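Long-range contacts in glucose-1-phosphate thymidylyltransferase (Bacillus anthracis, PDB 4ECM), which catalyses the transfer of a thymidylyl group from dTTP to glucose 1-phosphate, giving dTDP-glucose and pyrophosphate, the entry step to dTDP-L-rhamnose: residues I110-G115 and G215-T220; V128-N133 and G194-D199; G152-L157 and T233-S238. All coordinates share one frame; numbering follows the deposited sequence.

Interaction 1 of 3, residues I110-G115 and G215-T220. With DAU (2'deoxy-thymidine-5'-diphospho-alpha-D-glucose), chain B.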
loop_
_atom_site.group_PDB
_atom_site.type_symbol
_atom_site.label_atom_id
_atom_site.label_comp_id
_atom_site.label_asym_id
_atom_site.label_seq_id
_atom_site.Cartn_x
_atom_site.Cartn_y
_atom_site.Cartn_z
ATOM N N ILE A 110 -4.786 10.574 -23.186
ATOM C CA ILE A 110 -5.752 9.533 -23.438
ATOM C C ILE A 110 -5.304 8.626 -24.589
ATOM O O ILE A 110 -5.389 7.409 -24.473
ATOM C CB ILE A 110 -7.120 10.146 -23.772
ATOM C CG1 ILE A 110 -7.723 10.785 -22.515
ATOM C CG2 ILE A 110 -8.087 9.075 -24.334
ATOM C CD1 ILE A 110 -8.863 11.711 -22.814
ATOM N N ALA A 111 -4.823 9.236 -25.672
ATOM C CA ALA A 111 -4.405 8.529 -26.861
ATOM C C ALA A 111 -3.186 7.659 -26.561
ATOM O O ALA A 111 -3.087 6.543 -27.046
ATOM C CB ALA A 111 -4.119 9.523 -27.997
ATOM N N GLN A 112 -2.290 8.169 -25.729
ATOM C CA GLN A 112 -1.105 7.424 -25.295
ATOM C C GLN A 112 -1.520 6.172 -24.474
ATOM O O GLN A 112 -0.991 5.072 -24.656
ATOM C CB GLN A 112 -0.240 8.325 -24.409
ATOM C CG GLN A 112 1.101 7.705 -24.006
ATOM C CD GLN A 112 1.873 8.577 -23.013
ATOM O OE1 GLN A 112 1.420 8.819 -21.890
ATOM N NE2 GLN A 112 3.070 9.003 -23.412
ATOM N N ALA A 113 -2.455 6.375 -23.547
ATOM C CA ALA A 113 -2.960 5.293 -22.708
ATOM C C ALA A 113 -3.587 4.214 -23.587
ATOM O O ALA A 113 -3.327 3.026 -23.427
ATOM C CB ALA A 113 -3.974 5.833 -21.692
ATOM N N LEU A 114 -4.376 4.634 -24.560
ATOM C CA LEU A 114 -5.032 3.677 -25.456
ATOM C C LEU A 114 -4.006 2.879 -26.244
ATOM O O LEU A 114 -4.212 1.696 -26.507
ATOM C CB LEU A 114 -5.984 4.398 -26.405
ATOM C CG LEU A 114 -6.702 3.552 -27.449
ATOM C CD1 LEU A 114 -7.558 2.499 -26.798
ATOM C CD2 LEU A 114 -7.557 4.456 -28.333
ATOM N N GLY A 115 -2.893 3.519 -26.588
ATOM C CA GLY A 115 -1.824 2.863 -27.368
ATOM C C GLY A 115 -1.247 1.625 -26.706
ATOM O O GLY A 115 -0.801 0.717 -27.388
ATOM N N GLY A 215 0.984 19.236 -24.222
ATOM C CA GLY A 215 1.845 18.054 -24.059
ATOM C C GLY A 215 1.126 16.713 -24.024
ATOM O O GLY A 215 1.490 15.827 -23.242
ATOM N N GLU A 216 0.112 16.548 -24.874
ATOM C CA GLU A 216 -0.641 15.290 -24.918
ATOM C C GLU A 216 -1.014 14.826 -26.329
ATOM O O GLU A 216 -1.148 15.621 -27.277
ATOM C CB GLU A 216 -1.927 15.383 -24.069
ATOM C CG GLU A 216 -1.705 15.679 -22.565
ATOM C CD GLU A 216 -3.011 15.675 -21.751
ATOM O OE1 GLU A 216 -4.035 15.167 -22.267
ATOM O OE2 GLU A 216 -3.008 16.172 -20.597
ATOM N N LEU A 217 -1.161 13.509 -26.443
ATOM C CA LEU A 217 -1.613 12.856 -27.664
ATOM C C LEU A 217 -3.119 12.972 -27.547
ATOM O O LEU A 217 -3.702 12.431 -26.577
ATOM C CB LEU A 217 -1.140 11.386 -27.687
ATOM C CG LEU A 217 0.354 11.109 -27.986
ATOM C CD1 LEU A 217 1.311 12.010 -27.198
ATOM C CD2 LEU A 217 0.695 9.627 -27.774
ATOM N N GLU A 218 -3.763 13.680 -28.485
ATOM C CA GLU A 218 -5.220 13.967 -28.365
ATOM C C GLU A 218 -6.184 12.968 -29.011
ATOM O O GLU A 218 -6.064 12.650 -30.189
ATOM C CB GLU A 218 -5.529 15.359 -28.904
ATOM C CG GLU A 218 -4.812 16.515 -28.198
ATOM C CD GLU A 218 -5.322 16.800 -26.794
ATOM O OE1 GLU A 218 -6.279 16.132 -26.335
ATOM O OE2 GLU A 218 -4.766 17.712 -26.144
ATOM N N ILE A 219 -7.174 12.514 -28.240
ATOM C CA ILE A 219 -8.176 11.580 -28.753
ATOM C C ILE A 219 -8.983 12.246 -29.881
ATOM O O ILE A 219 -9.425 11.568 -30.821
ATOM C CB ILE A 219 -9.133 11.034 -27.639
ATOM C CG1 ILE A 219 -9.791 9.730 -28.087
ATOM C CG2 ILE A 219 -10.185 12.043 -27.271
ATOM C CD1 ILE A 219 -8.788 8.560 -28.297
ATOM N N THR A 220 -9.158 13.563 -29.804
ATOM C CA THR A 220 -9.875 14.293 -30.863
ATOM C C THR A 220 -9.160 14.120 -32.235
ATOM O O THR A 220 -9.820 13.966 -33.270
ATOM C CB THR A 220 -10.072 15.771 -30.497
ATOM O OG1 THR A 220 -11.041 15.867 -29.441
ATOM C CG2 THR A 220 -10.559 16.577 -31.704
HETATM O O6 DAU B . -14.963 13.866 -20.479
HETATM C C6 DAU B . -15.076 13.981 -21.899
HETATM C C5 DAU B . -13.835 14.661 -22.458
HETATM O O5 DAU B . -12.706 13.903 -22.032
HETATM C C4 DAU B . -13.880 14.760 -23.987
HETATM O O4 DAU B . -14.956 15.588 -24.409
HETATM C C3 DAU B . -12.583 15.316 -24.568
HETATM O O3 DAU B . -12.658 15.259 -26.009
HETATM C C2 DAU B . -11.418 14.469 -24.041
HETATM O O2 DAU B . -10.154 15.009 -24.467
HETATM C C1 DAU B . -11.446 14.380 -22.520
HETATM O O1 DAU B . -11.172 15.666 -21.976
HETATM P P2 DAU B . -10.597 15.824 -20.476
HETATM O O3P DAU B . -11.692 15.609 -19.458
HETATM O O4P DAU B . -9.770 17.079 -20.463
HETATM O OPP DAU B . -9.621 14.540 -20.352
HETATM P P DAU B . -8.802 14.213 -19.007
HETATM O O1P DAU B . -9.606 14.673 -17.814
HETATM O O2P DAU B . -7.403 14.673 -19.199
HETATM O "O5'" DAU B . -8.816 12.601 -18.978
HETATM C "C5'" DAU B . -10.027 11.925 -18.704
HETATM C "C4'" DAU B . -9.849 10.463 -18.293
HETATM O "O4'" DAU B . -8.881 9.754 -19.063
HETATM C "C3'" DAU B . -9.491 10.296 -16.832
HETATM O "O3'" DAU B . -10.476 9.406 -16.298
HETATM C "C2'" DAU B . -8.123 9.659 -16.809
HETATM C "C1'" DAU B . -7.937 9.123 -18.221
HETATM N N11 DAU B . -6.650 9.432 -18.867
HETATM C C61 DAU B . -6.286 10.795 -19.014
HETATM C C51 DAU B . -4.981 11.150 -19.290
HETATM C C5A DAU B . -4.628 12.599 -19.552
HETATM C C21 DAU B . -5.621 8.474 -18.795
HETATM O O21 DAU B . -5.960 7.194 -18.580
HETATM N N31 DAU B . -4.330 8.786 -19.067
HETATM C C41 DAU B . -3.961 10.071 -19.304
HETATM O O41 DAU B . -2.665 10.369 -19.553
HETATM O O HOH W 1 -5.432 13.445 -23.275
#
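Ile-110 and Ile-219 meet through branched side chains that cross obliquely. The CG2 methyl of Ile-110 lies against CB of Ile-219 at 4.0 Å, with CD1 of Ile-219 almost as near. One turn on, Leu-114 touches the same residue more loosely, CD2 to CD1 of Ile-219 at 4.3 Å. Ala-111 is packed closest. Its CB sits 3.5 Å from CB of Leu-217 and also against the carbonyl O of that residue. Beyond it, CD2 of Leu-217 lies alongside CB of Gln-112 at 3.7 Å. The direct contact is van der Waals packing, mostly apolar, without a direct polar bond.

The polar link runs through a water. It accepts a hydrogen bond from Ile-110 N at 2.9 Å, at the start of helix 110-115. The other half of the bridge, to Glu-216 OE1, is implausibly short as modelled. Glu-216 is also poorly ordered, so that half is doubtful.

Ile-110, Ala-113, Glu-216 and Thr-220 also belong to the dTDP-glucose pocket. In Ile-110, CG1 is turned beside the backbone N (chi1 -70°), which sends this branch to the ligand while CG2 faces Ile-219. Its CD1 ends 3.7 Å from C1 of the glucose ring. CB of Ala-113 lies beyond the O21 and N31 side of the thymine and out of its plane, 3.9 Å from O21. Thr-220 OG1 approaches the sugar O3 and is hydrogen-bonded to Glu-181.

Glu-218 takes the N-cap position of helix 219-228. Its CB points away from helix 110-115, and its carboxylate is bonded to Ser-212 and Arg-214.

The contact joins the first turn of helix 219-228, and the loop before it, to helix 110-115. Ile-110 and Leu-114 rest on strands 25-30 and 125-130. Ile-219 covers Tyr-196 and Tyr-198 of strand 190-198.

Interaction 2 of 3, residues V128-N133 and G194-D199. With DAU (2'deoxy-thymidine-5'-diphospho-alpha-D-glucose), chain B.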
loop_
_atom_site.group_PDB
_atom_site.type_symbol
_atom_site.label_atom_id
_atom_site.label_comp_id
_atom_site.label_asym_id
_atom_site.label_seq_id
_atom_site.Cartn_x
_atom_site.Cartn_y
_atom_site.Cartn_z
ATOM N N VAL A 128 -13.952 1.950 -25.609
ATOM C CA VAL A 128 -13.081 2.638 -24.682
ATOM C C VAL A 128 -13.923 3.567 -23.817
ATOM O O VAL A 128 -14.677 4.372 -24.342
ATOM C CB VAL A 128 -12.054 3.490 -25.431
ATOM C CG1 VAL A 128 -11.194 4.265 -24.439
ATOM C CG2 VAL A 128 -11.199 2.616 -26.379
ATOM N N ILE A 129 -13.819 3.439 -22.495
ATOM C CA ILE A 129 -14.519 4.327 -21.586
ATOM C C ILE A 129 -13.542 5.082 -20.688
ATOM O O ILE A 129 -12.763 4.470 -19.933
ATOM C CB ILE A 129 -15.512 3.567 -20.675
ATOM C CG1 ILE A 129 -16.508 2.763 -21.525
ATOM C CG2 ILE A 129 -16.265 4.551 -19.761
ATOM C CD1 ILE A 129 -17.657 2.147 -20.729
ATOM N N LEU A 130 -13.569 6.413 -20.753
ATOM C CA LEU A 130 -12.743 7.199 -19.846
ATOM C C LEU A 130 -13.369 6.957 -18.457
ATOM O O LEU A 130 -14.583 7.078 -18.267
ATOM C CB LEU A 130 -12.724 8.680 -20.225
ATOM C CG LEU A 130 -12.287 8.979 -21.663
ATOM C CD1 LEU A 130 -12.218 10.476 -21.932
ATOM C CD2 LEU A 130 -10.936 8.311 -21.946
ATOM N N GLY A 131 -12.536 6.567 -17.505
ATOM C CA GLY A 131 -12.987 6.218 -16.165
ATOM C C GLY A 131 -13.831 7.219 -15.429
ATOM O O GLY A 131 -14.638 6.836 -14.581
ATOM N N ASP A 132 -13.659 8.503 -15.730
ATOM C CA ASP A 132 -14.419 9.544 -15.023
ATOM C C ASP A 132 -15.706 9.963 -15.735
ATOM O O ASP A 132 -16.295 10.960 -15.359
ATOM C CB ASP A 132 -13.525 10.769 -14.712
ATOM C CG ASP A 132 -13.134 11.577 -15.964
ATOM O OD1 ASP A 132 -13.511 11.184 -17.080
ATOM O OD2 ASP A 132 -12.442 12.613 -15.813
ATOM N N ASN A 133 -16.123 9.214 -16.770
ATOM C CA ASN A 133 -17.375 9.482 -17.477
ATOM C C ASN A 133 -18.502 8.635 -16.902
ATOM O O ASN A 133 -18.485 7.388 -17.004
ATOM C CB ASN A 133 -17.252 9.215 -18.982
ATOM C CG ASN A 133 -16.634 10.394 -19.754
ATOM O OD1 ASN A 133 -17.144 10.770 -20.803
ATOM N ND2 ASN A 133 -15.569 10.997 -19.215
ATOM N N GLY A 194 -16.569 10.761 -23.525
ATOM C CA GLY A 194 -15.462 9.841 -23.370
ATOM C C GLY A 194 -15.825 8.367 -23.487
ATOM O O GLY A 194 -15.339 7.541 -22.701
ATOM N N ILE A 195 -16.687 8.041 -24.448
ATOM C CA ILE A 195 -17.061 6.663 -24.732
ATOM C C ILE A 195 -16.823 6.522 -26.211
ATOM O O ILE A 195 -17.533 7.133 -27.008
ATOM C CB ILE A 195 -18.527 6.328 -24.432
ATOM C CG1 ILE A 195 -18.894 6.629 -22.972
ATOM C CG2 ILE A 195 -18.783 4.834 -24.720
ATOM C CD1 ILE A 195 -19.039 8.081 -22.640
ATOM N N TYR A 196 -15.805 5.750 -26.573
ATOM C CA TYR A 196 -15.386 5.604 -27.956
ATOM C C TYR A 196 -15.463 4.152 -28.434
ATOM O O TYR A 196 -15.107 3.221 -27.704
ATOM C CB TYR A 196 -13.934 6.090 -28.091
ATOM C CG TYR A 196 -13.697 7.445 -27.472
ATOM C CD1 TYR A 196 -14.147 8.603 -28.087
ATOM C CD2 TYR A 196 -13.021 7.572 -26.273
ATOM C CE1 TYR A 196 -13.943 9.845 -27.512
ATOM C CE2 TYR A 196 -12.804 8.816 -25.697
ATOM C CZ TYR A 196 -13.266 9.941 -26.317
ATOM O OH TYR A 196 -13.059 11.170 -25.731
ATOM N N LEU A 197 -15.939 3.961 -29.660
ATOM C CA LEU A 197 -15.994 2.639 -30.237
ATOM C C LEU A 197 -15.076 2.671 -31.445
ATOM O O LEU A 197 -15.283 3.488 -32.352
ATOM C CB LEU A 197 -17.424 2.217 -30.589
ATOM C CG LEU A 197 -18.430 2.190 -29.417
ATOM C CD1 LEU A 197 -19.004 3.590 -29.145
ATOM C CD2 LEU A 197 -19.564 1.241 -29.666
ATOM N N TYR A 198 -14.046 1.812 -31.433
ATOM C CA TYR A 198 -13.022 1.769 -32.506
ATOM C C TYR A 198 -12.742 0.379 -33.080
ATOM O O TYR A 198 -12.946 -0.640 -32.409
ATOM C CB TYR A 198 -11.664 2.262 -31.990
ATOM C CG TYR A 198 -11.592 3.690 -31.507
ATOM C CD1 TYR A 198 -11.941 4.741 -32.341
ATOM C CD2 TYR A 198 -11.094 3.992 -30.251
ATOM C CE1 TYR A 198 -11.861 6.055 -31.923
ATOM C CE2 TYR A 198 -10.992 5.328 -29.812
ATOM C CZ TYR A 198 -11.386 6.351 -30.660
ATOM O OH TYR A 198 -11.307 7.670 -30.267
ATOM N N ASP A 199 -12.283 0.348 -34.336
ATOM C CA ASP A 199 -11.801 -0.886 -34.915
ATOM C C ASP A 199 -10.291 -0.894 -34.635
ATOM O O ASP A 199 -9.739 0.086 -34.134
ATOM C CB ASP A 199 -12.146 -1.051 -36.409
ATOM C CG ASP A 199 -11.491 -0.015 -37.318
ATOM O OD1 ASP A 199 -10.635 0.764 -36.869
ATOM O OD2 ASP A 199 -11.849 -0.002 -38.517
HETATM O O6 DAU B . -14.963 13.866 -20.479
HETATM C C6 DAU B . -15.076 13.981 -21.899
HETATM C C5 DAU B . -13.835 14.661 -22.458
HETATM O O5 DAU B . -12.706 13.903 -22.032
HETATM C C4 DAU B . -13.880 14.760 -23.987
HETATM O O4 DAU B . -14.956 15.588 -24.409
HETATM C C3 DAU B . -12.583 15.316 -24.568
HETATM O O3 DAU B . -12.658 15.259 -26.009
HETATM C C2 DAU B . -11.418 14.469 -24.041
HETATM O O2 DAU B . -10.154 15.009 -24.467
HETATM C C1 DAU B . -11.446 14.380 -22.520
HETATM O O1 DAU B . -11.172 15.666 -21.976
HETATM P P2 DAU B . -10.597 15.824 -20.476
HETATM O O3P DAU B . -11.692 15.609 -19.458
HETATM O O4P DAU B . -9.770 17.079 -20.463
HETATM O OPP DAU B . -9.621 14.540 -20.352
HETATM P P DAU B . -8.802 14.213 -19.007
HETATM O O1P DAU B . -9.606 14.673 -17.814
HETATM O O2P DAU B . -7.403 14.673 -19.199
HETATM O "O5'" DAU B . -8.816 12.601 -18.978
HETATM C "C5'" DAU B . -10.027 11.925 -18.704
HETATM C "C4'" DAU B . -9.849 10.463 -18.293
HETATM O "O4'" DAU B . -8.881 9.754 -19.063
HETATM C "C3'" DAU B . -9.491 10.296 -16.832
HETATM O "O3'" DAU B . -10.476 9.406 -16.298
HETATM C "C2'" DAU B . -8.123 9.659 -16.809
HETATM C "C1'" DAU B . -7.937 9.123 -18.221
HETATM N N11 DAU B . -6.650 9.432 -18.867
HETATM C C61 DAU B . -6.286 10.795 -19.014
HETATM C C51 DAU B . -4.981 11.150 -19.290
HETATM C C5A DAU B . -4.628 12.599 -19.552
HETATM C C21 DAU B . -5.621 8.474 -18.795
HETATM O O21 DAU B . -5.960 7.194 -18.580
HETATM N N31 DAU B . -4.330 8.786 -19.067
HETATM C C41 DAU B . -3.961 10.071 -19.304
HETATM O O41 DAU B . -2.665 10.369 -19.553
#
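Leu-130 packs on Gly-194 and Tyr-196 while its methyls reach the ligand. Its CB lies between Gly-194 O and C4' of the ligand deoxyribose. CG comes to 3.5 Å from Gly-194 O and also touches CE2 of Tyr-196. The branch then splits. CD1 reaches the glucose ring, 3.5 Å from O5. It also lies against Gly-194 CA at 3.6 Å and near Tyr-196 OH. CD2 faces O4' of the deoxyribose. CG stands beside the backbone N (chi1 -55°), and with chi2 extended (-177°) one methyl lies by the glucose and the other by the deoxyribose.

The backbone pairing behind it is antiparallel. Val-128 and Tyr-196 form a hydrogen-bonded pair, with Val-128 N to Tyr-196 O at 2.7 Å and a near-straight return bond. Leu-130 N continues the ladder to Gly-194 O at 2.9 Å. CG2 of Val-128 packs on CD2 of Tyr-198, and Ile-129 faces Ile-195 loosely on the other side of the sheet.

Asn-133, closing a type I turn from Leu-130, reaches back with its amide. OD1 accepts Gly-194 N at 2.8 Å, from 38° above the carbonyl plane, and also binds Trp-241. ND2 donates to the glucose O6 at 3.2 Å and, in the amide plane, to Asp-132 OD1. Asp-132 OD2 pairs with Lys-47, a residue of the pyrophosphate pocket.

The amide is therefore fixed in rotation by partners at both ends. Sheet pairing, turn and sugar recognition are tied together through one buried asparagine.

Interaction 3 of 3, residues G152-L157 and T233-S238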
loop_
_atom_site.group_PDB
_atom_site.type_symbol
_atom_site.label_atom_id
_atom_site.label_comp_id
_atom_site.label_asym_id
_atom_site.label_seq_id
_atom_site.Cartn_x
_atom_site.Cartn_y
_atom_site.Cartn_z
ATOM N N GLY A 152 -14.397 1.389 -39.163
ATOM C CA GLY A 152 -14.298 2.736 -38.638
ATOM C C GLY A 152 -14.428 2.920 -37.148
ATOM O O GLY A 152 -13.863 2.161 -36.359
ATOM N N ALA A 153 -15.180 3.954 -36.779
ATOM C CA ALA A 153 -15.358 4.338 -35.401
ATOM C C ALA A 153 -16.723 4.948 -35.200
ATOM O O ALA A 153 -17.447 5.249 -36.172
ATOM C CB ALA A 153 -14.270 5.350 -34.994
ATOM N N LYS A 154 -17.051 5.137 -33.930
ATOM C CA LYS A 154 -18.294 5.746 -33.509
ATOM C C LYS A 154 -18.055 6.529 -32.220
ATOM O O LYS A 154 -17.349 6.070 -31.319
ATOM C CB LYS A 154 -19.375 4.674 -33.283
ATOM C CG LYS A 154 -20.712 5.211 -32.743
ATOM C CD LYS A 154 -21.761 4.108 -32.535
ATOM C CE LYS A 154 -22.285 3.483 -33.856
ATOM N NZ LYS A 154 -23.025 4.410 -34.765
ATOM N N VAL A 155 -18.636 7.718 -32.160
ATOM C CA VAL A 155 -18.555 8.591 -30.994
ATOM C C VAL A 155 -19.980 8.849 -30.532
ATOM O O VAL A 155 -20.933 8.767 -31.341
ATOM C CB VAL A 155 -17.812 9.920 -31.295
ATOM C CG1 VAL A 155 -16.345 9.637 -31.602
ATOM C CG2 VAL A 155 -18.479 10.689 -32.449
ATOM N N LEU A 156 -20.125 9.114 -29.234
ATOM C CA LEU A 156 -21.423 9.353 -28.609
ATOM C C LEU A 156 -21.447 10.789 -28.115
ATOM O O LEU A 156 -20.537 11.218 -27.400
ATOM C CB LEU A 156 -21.646 8.385 -27.452
ATOM C CG LEU A 156 -21.497 6.898 -27.799
ATOM C CD1 LEU A 156 -21.851 6.005 -26.582
ATOM C CD2 LEU A 156 -22.342 6.516 -29.019
ATOM N N LEU A 157 -22.498 11.520 -28.488
ATOM C CA LEU A 157 -22.604 12.951 -28.199
ATOM C C LEU A 157 -23.622 13.310 -27.125
ATOM O O LEU A 157 -24.638 12.628 -26.944
ATOM C CB LEU A 157 -22.985 13.720 -29.470
ATOM C CG LEU A 157 -22.159 13.471 -30.741
ATOM C CD1 LEU A 157 -22.672 14.368 -31.886
ATOM C CD2 LEU A 157 -20.678 13.691 -30.476
ATOM N N THR A 233 -19.024 7.404 -37.407
ATOM C CA THR A 233 -20.458 7.606 -37.219
ATOM C C THR A 233 -20.671 8.176 -35.832
ATOM O O THR A 233 -19.754 8.180 -35.009
ATOM C CB THR A 233 -21.295 6.296 -37.361
ATOM O OG1 THR A 233 -20.920 5.354 -36.340
ATOM C CG2 THR A 233 -21.130 5.662 -38.787
ATOM N N TYR A 234 -21.870 8.683 -35.570
ATOM C CA TYR A 234 -22.180 9.179 -34.247
ATOM C C TYR A 234 -23.619 8.924 -33.864
ATOM O O TYR A 234 -24.482 8.680 -34.710
ATOM C CB TYR A 234 -21.914 10.675 -34.136
ATOM C CG TYR A 234 -22.937 11.527 -34.830
ATOM C CD1 TYR A 234 -24.027 12.046 -34.134
ATOM C CD2 TYR A 234 -22.825 11.811 -36.189
ATOM C CE1 TYR A 234 -24.983 12.835 -34.780
ATOM C CE2 TYR A 234 -23.760 12.595 -36.834
ATOM C CZ TYR A 234 -24.841 13.105 -36.125
ATOM O OH TYR A 234 -25.771 13.876 -36.774
ATOM N N ASN A 235 -23.849 8.982 -32.562
ATOM C CA ASN A 235 -25.174 8.880 -31.997
ATOM C C ASN A 235 -25.290 9.877 -30.860
ATOM O O ASN A 235 -24.335 10.100 -30.120
ATOM C CB ASN A 235 -25.460 7.493 -31.432
ATOM C CG ASN A 235 -25.367 6.407 -32.461
ATOM O OD1 ASN A 235 -24.272 6.028 -32.878
ATOM N ND2 ASN A 235 -26.513 5.839 -32.824
ATOM N N GLU A 236 -26.462 10.480 -30.734
ATOM C CA GLU A 236 -26.732 11.369 -29.638
ATOM C C GLU A 236 -27.276 10.514 -28.520
ATOM O O GLU A 236 -28.167 9.709 -28.737
ATOM C CB GLU A 236 -27.767 12.413 -30.032
ATOM C CG GLU A 236 -27.332 13.297 -31.180
ATOM C CD GLU A 236 -28.337 14.414 -31.474
ATOM O OE1 GLU A 236 -28.815 15.072 -30.513
ATOM O OE2 GLU A 236 -28.613 14.639 -32.673
ATOM N N MET A 237 -26.731 10.685 -27.329
ATOM C CA MET A 237 -27.167 9.931 -26.166
ATOM C C MET A 237 -28.493 10.435 -25.674
ATOM O O MET A 237 -28.852 11.576 -25.935
ATOM C CB MET A 237 -26.162 10.068 -25.022
ATOM C CG MET A 237 -24.870 9.277 -25.219
ATOM S SD MET A 237 -23.833 9.397 -23.755
ATOM C CE MET A 237 -22.649 8.119 -24.099
ATOM N N SER A 238 -29.252 9.573 -24.993
ATOM C CA SER A 238 -30.620 9.914 -24.546
ATOM C C SER A 238 -30.799 10.381 -23.090
ATOM O O SER A 238 -31.641 11.233 -22.822
ATOM C CB SER A 238 -31.538 8.719 -24.789
ATOM O OG SER A 238 -30.990 7.553 -24.208
#
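Lys-154 arches over the neighbouring strand to reach Thr-233 and Asn-235. Its chain leaves with CG anti to the backbone N (chi1 176°), then bends at chi3 and chi4. NZ settles between Thr-233 OG1 and Asn-235 OD1, at 2.8 Å from each. The bond to OD1 lies in the carbonyl plane, on a lone pair. Glu-145 forms a salt bridge with NZ and also takes the Asn-235 ND2.

Past the strand end, Met-237 swings back and crosses Leu-156 at about a right angle. Its CE presses on CD1 of Leu-156 at 3.4 Å, a tight fit. Helix 140-147 packs on this Lys-154 and Leu-156 face. On the opposite face, CD1 of Leu-157 approaches the Tyr-234 ring obliquely, 3.5 Å from CD1. CG2 of Val-155 meets CB of Tyr-234.

Between these faces, strand 232-236 pairs in parallel with strand 153-159 of the mixed sheet. The backbone ladder runs from Thr-233 N to Ala-153 O, at 2.9 Å, through to Met-237 N and Leu-157 O.

Lys-154 is a buried residue, and its ammonium is probably largely screened from solvent. Two neutral oxygens and one carboxylate probably offset that cost. The other side-chain pairs pack by van der Waals contact.

Overall arrangement
Interaction 2 is the central contact, wholly buried near the middle of the chain. Interactions 1 and 3 lie farther out and are only partly buried. Interactions 1 and 2 share the dTDP-glucose pocket and pack on each other, with Leu-114 on Val-128 and Ile-110 on Leu-130. Interactions 2 and 3 share one sheet. Strand 190-198 bonds to strand 153-159 through Leu-197 O and Lys-154 N, and Asp-199 reaches Gly-152. Interactions 1 and 3 do not touch, though helix 219-228 leads into strand 232-236. Chemistry follows place: helix-to-loop apolar packing in interaction 1, antiparallel pairing at the ligand in interaction 2, parallel pairing with a bonded lysine in interaction 3.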